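Local coordinates for protein soluble epoxide hydrolase (Bacillus megaterium, PDB 4INZ) that belongs to the alpha/beta hydrolase fold family and is a soluble member of the epoxide hydrolases, at residues I246-I251 and E269-I274. The protein carries 1 engineered substitution. Sequence-based numbering, arbitrary orientation.
Sequences IPVQII and EYVPNI
The carbonyl O of Asn-273 takes the N-H of Val-248 in a 3.0 Å bond, N to O, and the CA-H of Pro-247 also leans on that oxygen, with CA 3.5 Å from O. One residue further along, Val-248 O faces the CA of Ile-274 at 3.3 Å and can hydrogen-bond to a water oxygen 2.9 Å away. A second water spans the mouth of the pairing, donating a hydrogen bond to Ile-246 O (2.7 Å from the water oxygen) and accepting one from Asn-273 N, linking two groups too far apart to bond directly. Val-248 and Ile-274 form a parallel bridge between neighbouring strands, 248-253 and 274-279, the latter outermost in the eight-stranded mixed sheet of the alpha/beta hydrolase fold. Branched residues suit this extended backbone, and the side chains of Val-248, Ile-250 and Ile-274 lie on one face of the sheet, where Trp-121 of helix 115-126 packs on Val-248, Ile-250 and Val-271. With CG1 anti to its backbone N (chi1 -162°) and the chain extended beyond, Ile-274 lays CD1 3.6 Å from Ile-250 CG1, while its CG1 lies against Val-248 CB. Val-271, in the preceding loop, crosses Val-248 at about a right angle, and its CG1 presses tightly on Val-248 CG2 at 3.5 Å. At the exposed margin, the Asn-273 amide lies against the compact ring of Pro-247, ND2 3.9 Å from CG.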
loop_
_atom_site.group_PDB
_atom_site.type_symbol
_atom_site.label_atom_id
_atom_site.label_comp_id
_atom_site.label_asym_id
_atom_site.label_seq_id
_atom_site.Cartn_x
_atom_site.Cartn_y
_atom_site.Cartn_z
ATOM N N ILE A 246 -11.764 -9.544 -11.636
ATOM C CA ILE A 246 -12.636 -9.115 -10.547
ATOM C C ILE A 246 -12.933 -7.625 -10.688
ATOM O O ILE A 246 -12.232 -6.923 -11.408
ATOM C CB ILE A 246 -11.984 -9.382 -9.181
ATOM C CG1 ILE A 246 -10.745 -8.500 -9.014
ATOM C CG2 ILE A 246 -11.630 -10.867 -9.046
ATOM C CD1 ILE A 246 -10.061 -8.643 -7.672
ATOM N N PRO A 247 -13.986 -7.139 -10.014
ATOM C CA PRO A 247 -14.283 -5.705 -10.071
ATOM C C PRO A 247 -13.229 -4.908 -9.312
ATOM O O PRO A 247 -12.886 -5.261 -8.180
ATOM C CB PRO A 247 -15.637 -5.595 -9.356
ATOM C CG PRO A 247 -16.203 -6.989 -9.372
ATOM C CD PRO A 247 -15.007 -7.881 -9.260
ATOM N N VAL A 248 -12.735 -3.842 -9.932
ATOM C CA VAL A 248 -11.682 -3.022 -9.347
ATOM C C VAL A 248 -12.040 -1.541 -9.418
ATOM O O VAL A 248 -12.585 -1.068 -10.421
ATOM C CB VAL A 248 -10.331 -3.231 -10.061
ATOM C CG1 VAL A 248 -9.261 -2.332 -9.453
ATOM C CG2 VAL A 248 -9.904 -4.691 -9.974
ATOM N N GLN A 249 -11.733 -0.824 -8.341
ATOM C CA GLN A 249 -11.868 0.625 -8.301
ATOM C C GLN A 249 -10.509 1.238 -8.007
ATOM O O GLN A 249 -9.863 0.857 -7.029
ATOM C CB GLN A 249 -12.832 1.052 -7.192
ATOM C CG GLN A 249 -12.865 2.572 -6.984
ATOM C CD GLN A 249 -13.707 3.284 -8.029
ATOM O OE1 GLN A 249 -14.850 2.899 -8.287
ATOM N NE2 GLN A 249 -13.148 4.324 -8.635
ATOM N N ILE A 250 -10.087 2.186 -8.847
ATOM C CA ILE A 250 -8.894 2.977 -8.588
ATOM C C ILE A 250 -9.316 4.337 -8.047
ATOM O O ILE A 250 -10.246 4.953 -8.575
ATOM C CB ILE A 250 -8.090 3.253 -9.867
ATOM C CG1 ILE A 250 -7.756 1.958 -10.609
ATOM C CG2 ILE A 250 -6.852 4.083 -9.550
ATOM C CD1 ILE A 250 -7.199 0.888 -9.753
ATOM N N ILE A 251 -8.640 4.798 -6.995
ATOM C CA ILE A 251 -8.860 6.138 -6.445
ATOM C C ILE A 251 -7.500 6.812 -6.360
ATOM O O ILE A 251 -6.652 6.410 -5.568
ATOM C CB ILE A 251 -9.525 6.081 -5.058
ATOM C CG1 ILE A 251 -10.835 5.285 -5.155
ATOM C CG2 ILE A 251 -9.781 7.492 -4.531
ATOM C CD1 ILE A 251 -11.560 5.084 -3.828
ATOM N N GLU A 269 -7.034 -2.748 -20.184
ATOM C CA GLU A 269 -6.582 -3.902 -20.955
ATOM C C GLU A 269 -6.188 -5.039 -20.011
ATOM O O GLU A 269 -6.332 -6.220 -20.347
ATOM C CB GLU A 269 -5.391 -3.538 -21.848
ATOM C CG GLU A 269 -4.870 -4.717 -22.675
ATOM C CD GLU A 269 -3.396 -4.593 -23.057
ATOM O OE1 GLU A 269 -2.694 -5.632 -23.058
ATOM O OE2 GLU A 269 -2.940 -3.469 -23.362
ATOM N N TYR A 270 -5.684 -4.674 -18.834
ATOM C CA TYR A 270 -5.237 -5.651 -17.845
ATOM C C TYR A 270 -6.315 -5.955 -16.828
ATOM O O TYR A 270 -6.295 -7.007 -16.190
ATOM C CB TYR A 270 -3.999 -5.141 -17.110
ATOM C CG TYR A 270 -2.817 -4.930 -18.014
ATOM C CD1 TYR A 270 -2.023 -6.000 -18.411
ATOM C CD2 TYR A 270 -2.494 -3.662 -18.478
ATOM C CE1 TYR A 270 -0.943 -5.811 -19.250
ATOM C CE2 TYR A 270 -1.414 -3.464 -19.313
ATOM C CZ TYR A 270 -0.642 -4.540 -19.695
ATOM O OH TYR A 270 0.434 -4.343 -20.528
ATOM N N VAL A 271 -7.241 -5.014 -16.673
ATOM C CA VAL A 271 -8.294 -5.094 -15.669
ATOM C C VAL A 271 -9.606 -4.626 -16.289
ATOM O O VAL A 271 -9.989 -3.472 -16.131
ATOM C CB VAL A 271 -7.972 -4.180 -14.459
ATOM C CG1 VAL A 271 -8.925 -4.457 -13.313
ATOM C CG2 VAL A 271 -6.517 -4.360 -14.017
ATOM N N PRO A 272 -10.298 -5.523 -17.008
ATOM C CA PRO A 272 -11.460 -5.142 -17.825
ATOM C C PRO A 272 -12.629 -4.524 -17.056
ATOM O O PRO A 272 -13.319 -3.651 -17.593
ATOM C CB PRO A 272 -11.890 -6.470 -18.462
ATOM C CG PRO A 272 -10.653 -7.308 -18.453
ATOM C CD PRO A 272 -9.933 -6.938 -17.190
ATOM N N ASN A 273 -12.868 -4.977 -15.833
ATOM C CA ASN A 273 -13.966 -4.442 -15.045
ATOM C C ASN A 273 -13.428 -3.453 -14.033
ATOM O O ASN A 273 -13.424 -3.718 -12.831
ATOM C CB ASN A 273 -14.721 -5.567 -14.336
ATOM C CG ASN A 273 -15.959 -5.071 -13.609
ATOM O OD1 ASN A 273 -16.177 -3.863 -13.476
ATOM N ND2 ASN A 273 -16.768 -6.004 -13.115
ATOM N N ILE A 274 -12.967 -2.311 -14.526
ATOM C CA ILE A 274 -12.339 -1.322 -13.664
ATOM C C ILE A 274 -13.031 0.033 -13.755
ATOM O O ILE A 274 -13.566 0.409 -14.811
ATOM C CB ILE A 274 -10.846 -1.155 -14.013
ATOM C CG1 ILE A 274 -10.090 -0.480 -12.863
ATOM C CG2 ILE A 274 -10.685 -0.398 -15.328
ATOM C CD1 ILE A 274 -8.588 -0.618 -12.968
HETATM O O HOH W 1 -11.617 -6.847 -14.062
HETATM O O HOH W 2 -15.348 -1.158 -11.448
#